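Local atomic coordinates of ADP-ribosylating toxin CARDS (Mycoplasma pneumoniae, PDB entry 4TLV), a protein that transfers the ADP-ribosyl group from NAD(+) to multiple target proteins and causes vacuoles to form in mammalian cells, acting as the main virulence factor of the bacterium. Residues 91-96 with 124-129; 129-134 with 224-229; 156-161 with 420-425; 163-168 with 271-276. All coordinates share one frame; numbering follows the deposited sequence.

Interaction 1: residues 91-96 with 124-129; sequences NARATG and ALRTSF. With ACT (acetate ion), chain N.
Leu125 points its side chain at the start of helix 92-104. Its CG lies anti to the backbone N (chi1 174°), which sends the two methyls across to the other helix. Leu125 CD2 reaches the first turn, 3.5 Å from Ala92 O. It packs directly on the Gly96 backbone, where there is no side chain, with Leu125 CD2 3.9 Å from Gly96 CA. CD1 faces the methyl of Ala92.

Arg93 passes over the end of helix 115-126. Its chain bends at chi2 and chi3, and Arg93 CD comes to rest 3.6 Å from Leu125 O. The extended Arg126 crosses it at about a right angle. Their guanidinium planes are 84° apart, and Arg93 NH1 lies 4.0 Å from Arg126 CG. Glu97 forms salt bridges with both arginines and probably offsets their like charges. Arg93 NE is hydrogen-bonded to O of Phe591, the C-terminal residue. An acetate, probably from the crystallisation liquor, sits at the edge of the Arg93 group. The acetate O accepts from Arg93 NH2 at 2.8 Å and from Arg93 NH1 at 3.1 Å.

Asn91 is the N-cap of helix 92-104. Asn91 OD1 accepts from Ala94 N at 2.8 Å, in the carbonyl plane. The contact is a buried helix-to-helix packing in the mART domain, where a capped helix start meets a helix C-terminal end.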
# COMPACT_ATOMS: atom_id res chain seq x y z
N ASN A 91 -5.93 9.63 8.27
CA ASN A 91 -5.53 8.79 7.14
C ASN A 91 -6.28 9.11 5.83
O ASN A 91 -7.52 9.10 5.80
CB ASN A 91 -5.70 7.30 7.48
CG ASN A 91 -5.17 6.40 6.38
OD1 ASN A 91 -5.92 5.96 5.53
ND2 ASN A 91 -3.85 6.17 6.37
N ALA A 92 -5.54 9.39 4.76
CA ALA A 92 -6.17 9.78 3.50
C ALA A 92 -7.03 8.65 2.94
O ALA A 92 -8.19 8.86 2.56
CB ALA A 92 -5.12 10.25 2.47
N ARG A 93 -6.49 7.43 2.89
CA ARG A 93 -7.27 6.32 2.32
C ARG A 93 -8.58 6.05 3.09
O ARG A 93 -9.65 5.91 2.48
CB ARG A 93 -6.44 5.02 2.19
CG ARG A 93 -5.58 4.98 0.89
CD ARG A 93 -6.28 4.18 -0.24
NE ARG A 93 -6.37 2.78 0.15
CZ ARG A 93 -7.49 2.14 0.44
NH1 ARG A 93 -8.67 2.74 0.32
NH2 ARG A 93 -7.43 0.88 0.85
N ALA A 94 -8.51 5.98 4.42
CA ALA A 94 -9.69 5.69 5.22
C ALA A 94 -10.72 6.81 5.07
O ALA A 94 -11.93 6.58 5.04
CB ALA A 94 -9.31 5.50 6.70
N THR A 95 -10.22 8.04 5.00
CA THR A 95 -11.09 9.19 4.80
C THR A 95 -11.86 9.03 3.49
O THR A 95 -13.07 9.26 3.42
CB THR A 95 -10.28 10.53 4.82
OG1 THR A 95 -9.75 10.74 6.14
CG2 THR A 95 -11.18 11.73 4.44
N GLY A 96 -11.15 8.60 2.44
CA GLY A 96 -11.76 8.39 1.14
C GLY A 96 -12.79 7.27 1.16
O GLY A 96 -13.86 7.40 0.57
N ALA A 124 -8.43 6.96 -8.03
CA ALA A 124 -7.06 7.45 -8.03
C ALA A 124 -6.40 7.31 -6.65
O ALA A 124 -5.26 6.87 -6.55
CB ALA A 124 -7.00 8.88 -8.52
N LEU A 125 -7.12 7.70 -5.60
CA LEU A 125 -6.59 7.58 -4.23
C LEU A 125 -6.29 6.11 -3.90
O LEU A 125 -5.29 5.80 -3.24
CB LEU A 125 -7.62 8.11 -3.23
CG LEU A 125 -7.32 7.95 -1.74
CD1 LEU A 125 -5.99 8.63 -1.41
CD2 LEU A 125 -8.46 8.57 -0.94
N ARG A 126 -7.17 5.22 -4.34
CA ARG A 126 -7.07 3.78 -4.03
C ARG A 126 -5.92 3.09 -4.74
O ARG A 126 -5.38 2.09 -4.26
CB ARG A 126 -8.35 3.08 -4.47
CG ARG A 126 -9.53 3.26 -3.53
CD ARG A 126 -10.73 2.51 -4.14
NE ARG A 126 -11.71 2.17 -3.12
CZ ARG A 126 -12.71 1.31 -3.30
NH1 ARG A 126 -12.83 0.70 -4.48
NH2 ARG A 126 -13.56 1.06 -2.32
N THR A 127 -5.59 3.59 -5.92
CA THR A 127 -4.64 2.92 -6.78
C THR A 127 -3.39 3.79 -6.90
O THR A 127 -2.45 3.63 -6.09
CB THR A 127 -5.28 2.50 -8.13
OG1 THR A 127 -5.73 3.65 -8.86
CG2 THR A 127 -6.46 1.57 -7.89
N SER A 128 -3.42 4.75 -7.81
CA SER A 128 -2.26 5.62 -8.11
C SER A 128 -1.53 6.26 -6.92
O SER A 128 -0.29 6.25 -6.89
CB SER A 128 -2.67 6.72 -9.10
OG SER A 128 -3.17 6.14 -10.29
N PHE A 129 -2.28 6.85 -5.98
CA PHE A 129 -1.65 7.54 -4.86
C PHE A 129 -1.56 6.74 -3.56
O PHE A 129 -1.00 7.22 -2.59
CB PHE A 129 -2.38 8.86 -4.56
CG PHE A 129 -2.46 9.78 -5.73
CD1 PHE A 129 -1.31 10.33 -6.28
CD2 PHE A 129 -3.69 10.11 -6.29
CE1 PHE A 129 -1.37 11.21 -7.36
CE2 PHE A 129 -3.76 10.98 -7.39
CZ PHE A 129 -2.59 11.53 -7.92
C ACT N . -10.96 -0.80 1.19
O ACT N . -10.11 0.12 1.21
OXT ACT N . -12.17 -0.46 1.21
CH3 ACT N . -10.52 -2.23 1.17

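Interaction 2: residues 129-134 with 224-229; sequences FAYQRE and TSASLS
Tyr131 and Gln132 reach side by side to the backbone of residues 225-227. Tyr131 OH donates to Ser225 O at 2.7 Å. The hydroxyl stands above that carbonyl plane, 39° out of it, while Ser225 O lies at the edge of the tyrosine ring. The methyl CG2 of Thr224 sits 3.4 Å from Tyr131 OH.

Gln132 uses both ends of its amide on Ser227. Gln132 OE1 accepts from Ser227 N at 3.0 Å, with an N-H...O angle of 156°. Gln132 NE2 gives a weak bond to Ser227 OG at 3.4 Å. The two bonds limit rotation of the amide. The chain is extended beyond CG, with chi2 at 179°, and this carries the amide across to the serine.

Phe129 turns a ring edge to this backbone; its CE1 is 3.7 Å from Ala226 C. Tyr131 in turn is backed by its neighbour, since Gln132 CG rests over one face of its ring.

Further out, a water joins the segments. It donates to Glu134 OE1 at 2.7 Å and is also hydrogen-bonded to Ser227 OG. The other carboxylate oxygen of Glu134 is bonded to His38.

The contact joins the mART domain, through residues 129-134, to the region 208-258, inferred to form the NAD(+)-binding pocket, through residues 224-229. The 3-10 turn 130-132 bridges helix 115-126 and strand 134-138. It packs against edge strand 225-226, which pairs with strand 214-219 and runs on into helix 228-231. Phe230 of that helix touches Gln132 and Glu134.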
# COMPACT_ATOMS: atom_id res chain seq x y z
N PHE A 129 -2.28 6.85 -5.98
CA PHE A 129 -1.65 7.54 -4.86
C PHE A 129 -1.56 6.74 -3.56
O PHE A 129 -1.00 7.22 -2.59
CB PHE A 129 -2.38 8.86 -4.56
CG PHE A 129 -2.46 9.78 -5.73
CD1 PHE A 129 -1.31 10.33 -6.28
CD2 PHE A 129 -3.69 10.11 -6.29
CE1 PHE A 129 -1.37 11.21 -7.36
CE2 PHE A 129 -3.76 10.98 -7.39
CZ PHE A 129 -2.59 11.53 -7.92
N ALA A 130 -2.13 5.54 -3.54
CA ALA A 130 -2.28 4.81 -2.28
C ALA A 130 -0.94 4.45 -1.61
O ALA A 130 -0.83 4.44 -0.38
CB ALA A 130 -3.13 3.55 -2.50
N TYR A 131 0.06 4.15 -2.42
CA TYR A 131 1.38 3.74 -1.92
C TYR A 131 2.01 4.83 -1.05
O TYR A 131 2.93 4.56 -0.28
CB TYR A 131 2.34 3.43 -3.09
CG TYR A 131 2.86 4.69 -3.74
CD1 TYR A 131 4.03 5.31 -3.29
CD2 TYR A 131 2.18 5.29 -4.80
CE1 TYR A 131 4.49 6.48 -3.86
CE2 TYR A 131 2.63 6.47 -5.37
CZ TYR A 131 3.79 7.05 -4.91
OH TYR A 131 4.25 8.22 -5.48
N GLN A 132 1.53 6.07 -1.20
CA GLN A 132 2.03 7.17 -0.37
C GLN A 132 1.76 6.98 1.12
O GLN A 132 2.39 7.62 1.97
CB GLN A 132 1.46 8.52 -0.86
CG GLN A 132 1.94 8.90 -2.26
CD GLN A 132 1.37 10.21 -2.75
OE1 GLN A 132 2.18 10.94 -3.49
NE2 GLN A 132 0.22 10.57 -2.45
N ARG A 133 0.83 6.09 1.45
CA ARG A 133 0.48 5.84 2.85
C ARG A 133 0.23 7.15 3.57
O ARG A 133 0.69 7.34 4.69
CB ARG A 133 1.61 5.07 3.56
CG ARG A 133 1.93 3.70 2.94
CD ARG A 133 1.01 2.59 3.44
NE ARG A 133 1.16 2.28 4.88
CZ ARG A 133 2.05 1.43 5.38
NH1 ARG A 133 2.94 0.80 4.60
NH2 ARG A 133 2.07 1.20 6.70
N GLU A 134 -0.50 8.07 2.93
CA GLU A 134 -0.59 9.45 3.43
C GLU A 134 -1.46 9.60 4.68
O GLU A 134 -2.59 9.13 4.73
CB GLU A 134 -1.10 10.44 2.36
CG GLU A 134 -1.24 11.87 2.95
CD GLU A 134 -1.59 12.94 1.93
OE1 GLU A 134 -1.89 12.60 0.76
OE2 GLU A 134 -1.56 14.13 2.31
N THR A 224 5.08 5.85 -11.92
CA THR A 224 4.57 6.18 -10.59
C THR A 224 4.06 7.62 -10.52
O THR A 224 4.72 8.53 -10.99
CB THR A 224 5.67 5.96 -9.52
OG1 THR A 224 6.12 4.61 -9.61
CG2 THR A 224 5.16 6.22 -8.11
N SER A 225 2.86 7.80 -9.95
CA SER A 225 2.28 9.12 -9.73
C SER A 225 2.52 9.56 -8.29
O SER A 225 2.43 8.74 -7.38
CB SER A 225 0.76 9.07 -9.95
OG SER A 225 0.43 8.48 -11.18
N ALA A 226 2.81 10.84 -8.09
CA ALA A 226 2.92 11.41 -6.74
C ALA A 226 2.02 12.65 -6.68
O ALA A 226 1.88 13.35 -7.68
CB ALA A 226 4.38 11.80 -6.42
N SER A 227 1.41 12.92 -5.54
CA SER A 227 0.75 14.22 -5.43
C SER A 227 1.80 15.29 -5.25
O SER A 227 2.91 15.04 -4.78
CB SER A 227 -0.26 14.27 -4.28
OG SER A 227 0.35 13.86 -3.09
N LEU A 228 1.45 16.51 -5.64
CA LEU A 228 2.38 17.62 -5.48
C LEU A 228 2.68 17.93 -4.01
O LEU A 228 3.73 18.50 -3.70
CB LEU A 228 1.86 18.85 -6.23
CG LEU A 228 2.08 18.84 -7.75
CD1 LEU A 228 1.42 17.64 -8.45
CD2 LEU A 228 1.59 20.16 -8.36
N SER A 229 1.80 17.56 -3.09
CA SER A 229 2.03 17.85 -1.71
C SER A 229 3.33 16.98 -1.25
O SER A 229 4.07 17.39 -0.37
CB SER A 229 0.84 17.55 -0.79
OG SER A 229 0.45 16.19 -0.91
O HOH W 1 -1.92 14.24 -1.41

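Interaction 3: residues 156-161 with 420-425; sequences PVEPGH and IIVDEC
Val157 and Val422 make the apolar part of this contact. Their CG1 methyls meet at 4.0 Å, and the two side chains cross at about a right angle. CG1 is the touching branch in both valines, and in each it is anti to the backbone N. The side chain of Glu158 runs beside this pair. Glu158 CD lies 3.9 Å from Val422 O, and Glu158 OE1 is 4.2 Å from Val422 CG1.

The charged part is a meeting of two acids. Glu158 OE2 stands 3.4 Å from Asp423 OD1, and the carboxylate planes are 53° apart. Both atoms are acceptors and no hydrogen bond joins them. Such closeness may raise the proton affinity of either group.

The polar links run through water and through the backbone. One water donates to Glu158 OE2 and accepts from Glu424 N, bridging the segments where direct bonds are absent. Asp423 OD2 accepts from Cys425 N at 3.0 Å, with a nearly straight angle of 174°. This is an Asx turn, and it fixes the aspartate carboxylate as the chain turns after strand 415-421.

The contact joins the mART domain to the D2 beta-trefoil domain. Residues 156-161 leave the end of strand 146-156, and Val157 stays paired with Val170 of strand 168-181. Glu158 is also bonded through its backbone to Ile373 of D2. On the other side, Val422 follows strand 415-421, which pairs here with strands 278-281 and 375-380, and its side chain touches Phe376.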
# COMPACT_ATOMS: atom_id res chain seq x y z
N PRO A 156 22.75 8.00 -8.12
CA PRO A 156 22.53 7.05 -9.22
C PRO A 156 22.98 5.64 -8.84
O PRO A 156 23.97 5.47 -8.13
CB PRO A 156 23.42 7.58 -10.36
CG PRO A 156 24.39 8.54 -9.71
CD PRO A 156 23.76 9.03 -8.43
N VAL A 157 22.28 4.64 -9.35
CA VAL A 157 22.67 3.24 -9.22
C VAL A 157 23.79 2.90 -10.23
O VAL A 157 23.67 3.20 -11.41
CB VAL A 157 21.46 2.32 -9.44
CG1 VAL A 157 21.87 0.84 -9.38
CG2 VAL A 157 20.36 2.64 -8.39
N GLU A 158 24.85 2.25 -9.76
CA GLU A 158 25.97 1.87 -10.64
C GLU A 158 26.41 3.00 -11.60
O GLU A 158 26.43 2.81 -12.81
CB GLU A 158 25.62 0.63 -11.48
CG GLU A 158 26.86 -0.11 -12.01
CD GLU A 158 26.60 -1.02 -13.20
OE1 GLU A 158 25.49 -0.98 -13.78
OE2 GLU A 158 27.52 -1.78 -13.56
N PRO A 159 26.78 4.17 -11.06
CA PRO A 159 27.08 5.31 -11.95
C PRO A 159 28.23 5.04 -12.92
O PRO A 159 29.16 4.29 -12.61
CB PRO A 159 27.47 6.42 -10.97
CG PRO A 159 27.97 5.70 -9.79
CD PRO A 159 27.07 4.49 -9.66
N GLY A 160 28.17 5.66 -14.10
CA GLY A 160 29.20 5.50 -15.09
C GLY A 160 29.00 4.23 -15.91
O GLY A 160 29.63 4.07 -16.96
N HIS A 161 28.13 3.33 -15.45
CA HIS A 161 27.97 2.04 -16.13
C HIS A 161 26.52 1.68 -16.47
O HIS A 161 26.24 1.15 -17.55
CB HIS A 161 28.60 0.93 -15.30
CG HIS A 161 30.06 1.14 -15.01
ND1 HIS A 161 31.04 0.91 -15.95
CD2 HIS A 161 30.69 1.56 -13.89
CE1 HIS A 161 32.22 1.18 -15.42
NE2 HIS A 161 32.04 1.57 -14.17
N ILE A 420 21.86 -8.32 -3.51
CA ILE A 420 21.64 -8.16 -4.93
C ILE A 420 22.84 -7.48 -5.55
O ILE A 420 23.34 -6.50 -5.02
CB ILE A 420 20.38 -7.32 -5.22
CG1 ILE A 420 19.16 -8.06 -4.64
CG2 ILE A 420 20.24 -7.08 -6.73
CD1 ILE A 420 17.83 -7.50 -5.05
N ILE A 421 23.31 -8.00 -6.67
CA ILE A 421 24.41 -7.36 -7.37
C ILE A 421 23.91 -6.78 -8.68
O ILE A 421 23.22 -7.45 -9.45
CB ILE A 421 25.58 -8.35 -7.60
CG1 ILE A 421 25.10 -9.55 -8.42
CG2 ILE A 421 26.14 -8.80 -6.26
CD1 ILE A 421 26.21 -10.51 -8.86
N VAL A 422 24.27 -5.53 -8.93
CA VAL A 422 23.80 -4.82 -10.10
C VAL A 422 24.96 -4.60 -11.07
O VAL A 422 25.98 -4.00 -10.72
CB VAL A 422 23.22 -3.45 -9.72
CG1 VAL A 422 22.88 -2.65 -10.98
CG2 VAL A 422 21.98 -3.64 -8.85
N ASP A 423 24.77 -5.08 -12.29
CA ASP A 423 25.79 -4.99 -13.31
C ASP A 423 25.17 -5.41 -14.64
O ASP A 423 24.13 -6.07 -14.67
CB ASP A 423 26.94 -5.94 -12.96
CG ASP A 423 28.11 -5.80 -13.91
OD1 ASP A 423 28.94 -4.89 -13.69
OD2 ASP A 423 28.19 -6.61 -14.87
N GLU A 424 25.79 -5.04 -15.74
CA GLU A 424 25.28 -5.46 -17.05
C GLU A 424 25.03 -6.97 -17.07
O GLU A 424 24.02 -7.43 -17.61
CB GLU A 424 26.25 -5.07 -18.16
CG GLU A 424 25.74 -5.41 -19.56
CD GLU A 424 26.70 -4.97 -20.66
OE1 GLU A 424 27.78 -4.42 -20.32
OE2 GLU A 424 26.38 -5.16 -21.86
N CYS A 425 25.94 -7.75 -16.50
CA CYS A 425 25.84 -9.20 -16.55
C CYS A 425 25.00 -9.81 -15.42
O CYS A 425 24.85 -11.03 -15.35
CB CYS A 425 27.24 -9.84 -16.55
SG CYS A 425 28.12 -9.71 -18.13
O HOH W 2 27.17 -2.80 -15.87

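Interaction 4: residues 163-168 with 271-276; sequences HHPAGR and ELEDTP. With ACT (acetate ion), chain M.
Pro165 and Glu271 bring two irregular backbones together, with CA atoms 5.2 Å apart. Residues 271-274 belong to the KELED motif, which is involved in trafficking to the host endoplasmic reticulum. The loop 163-168 belongs to the mART domain.

The histidine and the glutamate approach from opposite directions. His163 NE2 donates to Glu273 OE2 at 2.8 Å, with an angle of 172°. The oxygen is met on its syn side, and the ring and carboxylate are nearly coplanar, 17° apart. With chi1 at 78°, His163 CG sits between its own backbone N and carbonyl carbon, which lets ND1 and N grip one acetate oxygen, OXT. His163 ND1 is 2.8 Å from acetate OXT. This acetate, probably from the crystallisation liquor, also binds Ala429 N.

Pro165 CB packs on Glu273 OE2 at 3.5 Å and on Glu271 O. The Glu271 chain is extended beyond CG and passes Ala166 CB. Glu271 OE2 lies against the aliphatic part of Arg168, 3.3 Å from Arg168 CG. Their hydrogen bonds go elsewhere: Glu271 OE1 to Glu222 N, and Arg168 NH1 to Trp66 O. A water adds a last link: it donates to Glu273 OE2 at 3.0 Å and accepts from Ala166 N at 3.3 Å.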
# COMPACT_ATOMS: atom_id res chain seq x y z
N HIS A 163 22.94 1.47 -17.88
CA HIS A 163 22.29 2.11 -19.02
C HIS A 163 21.12 2.94 -18.51
O HIS A 163 20.61 2.70 -17.41
CB HIS A 163 21.84 1.10 -20.07
CG HIS A 163 20.58 0.37 -19.71
ND1 HIS A 163 20.57 -0.72 -18.87
CD2 HIS A 163 19.30 0.55 -20.12
CE1 HIS A 163 19.33 -1.17 -18.75
NE2 HIS A 163 18.54 -0.41 -19.50
N HIS A 164 20.71 3.92 -19.29
CA HIS A 164 19.66 4.86 -18.88
C HIS A 164 18.33 4.50 -19.56
O HIS A 164 18.15 4.79 -20.73
CB HIS A 164 20.06 6.27 -19.27
CG HIS A 164 21.39 6.69 -18.72
ND1 HIS A 164 22.16 7.67 -19.31
CD2 HIS A 164 22.09 6.26 -17.65
CE1 HIS A 164 23.27 7.83 -18.61
NE2 HIS A 164 23.25 6.98 -17.60
N PRO A 165 17.41 3.86 -18.83
CA PRO A 165 16.18 3.41 -19.49
C PRO A 165 15.38 4.60 -20.05
O PRO A 165 15.09 5.55 -19.32
CB PRO A 165 15.41 2.68 -18.37
CG PRO A 165 16.50 2.32 -17.34
CD PRO A 165 17.44 3.50 -17.40
N ALA A 166 15.04 4.53 -21.33
CA ALA A 166 14.36 5.63 -22.02
C ALA A 166 15.05 6.97 -21.81
O ALA A 166 14.40 8.01 -21.78
CB ALA A 166 12.88 5.70 -21.59
N GLY A 167 16.37 6.95 -21.64
CA GLY A 167 17.13 8.18 -21.51
C GLY A 167 17.10 8.83 -20.13
O GLY A 167 17.49 9.99 -19.99
N ARG A 168 16.62 8.10 -19.13
CA ARG A 168 16.60 8.60 -17.75
C ARG A 168 17.59 7.82 -16.89
O ARG A 168 17.83 6.64 -17.13
CB ARG A 168 15.20 8.52 -17.15
CG ARG A 168 14.25 9.60 -17.67
CD ARG A 168 14.33 10.84 -16.83
NE ARG A 168 13.45 11.90 -17.30
CZ ARG A 168 13.23 13.03 -16.65
NH1 ARG A 168 13.81 13.26 -15.47
NH2 ARG A 168 12.42 13.94 -17.18
N GLU A 271 9.75 3.48 -19.14
CA GLU A 271 11.05 3.08 -18.62
C GLU A 271 11.12 1.60 -18.22
O GLU A 271 12.22 1.08 -18.00
CB GLU A 271 11.41 3.94 -17.38
CG GLU A 271 11.61 5.41 -17.70
CD GLU A 271 11.55 6.33 -16.48
OE1 GLU A 271 11.14 5.89 -15.39
OE2 GLU A 271 11.91 7.53 -16.63
N LEU A 272 9.97 0.93 -18.06
CA LEU A 272 9.99 -0.40 -17.44
C LEU A 272 10.65 -1.44 -18.34
O LEU A 272 10.40 -1.46 -19.54
CB LEU A 272 8.57 -0.87 -17.08
CG LEU A 272 7.78 0.06 -16.15
CD1 LEU A 272 6.44 -0.56 -15.80
CD2 LEU A 272 8.57 0.35 -14.89
N GLU A 273 11.46 -2.31 -17.74
CA GLU A 273 12.11 -3.41 -18.44
C GLU A 273 11.96 -4.65 -17.58
O GLU A 273 11.86 -4.56 -16.37
CB GLU A 273 13.62 -3.15 -18.61
CG GLU A 273 13.95 -1.89 -19.38
CD GLU A 273 15.38 -1.37 -19.11
OE1 GLU A 273 16.05 -1.83 -18.14
OE2 GLU A 273 15.80 -0.47 -19.86
N ASP A 274 11.95 -5.81 -18.23
CA ASP A 274 11.92 -7.09 -17.53
C ASP A 274 13.30 -7.39 -16.97
O ASP A 274 14.28 -7.44 -17.72
CB ASP A 274 11.49 -8.20 -18.49
CG ASP A 274 10.01 -8.13 -18.85
OD1 ASP A 274 9.25 -7.39 -18.18
OD2 ASP A 274 9.62 -8.84 -19.79
N THR A 275 13.40 -7.59 -15.66
CA THR A 275 14.69 -7.82 -15.03
C THR A 275 14.71 -9.12 -14.24
O THR A 275 13.91 -9.30 -13.32
CB THR A 275 15.05 -6.66 -14.06
OG1 THR A 275 14.03 -6.54 -13.06
CG2 THR A 275 15.15 -5.33 -14.79
N PRO A 276 15.64 -10.02 -14.57
CA PRO A 276 15.90 -11.14 -13.66
C PRO A 276 16.67 -10.61 -12.44
O PRO A 276 17.13 -9.47 -12.47
CB PRO A 276 16.80 -12.06 -14.49
CG PRO A 276 17.51 -11.12 -15.42
CD PRO A 276 16.42 -10.15 -15.82
C ACT M . 22.44 -1.90 -16.05
O ACT M . 21.28 -1.67 -15.64
OXT ACT M . 22.71 -1.53 -17.22
CH3 ACT M . 23.47 -2.56 -15.18
O HOH W 3 15.10 1.35 -22.12

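Overall arrangement
From the N terminus, interaction 1 closes a short loop between helices 92-104 and 115-126. Interaction 2 starts where it ends, as the two share Phe129. They also touch, with a probable hydrogen bond from Ala92 N to Glu134 O. Interaction 2 reaches on to strand 225-226, within the region assigned to the NAD(+)-binding pocket. Its span crosses those of interactions 3 and 4, whose first segments lie inside it. Interaction 4 is nested inside the loop closed by interaction 3, and their centres are about 12 Å apart. Interaction 3 ties the loop after strand 146-156 to D2 itself; interaction 4 ties the same loop to the chain entering D2.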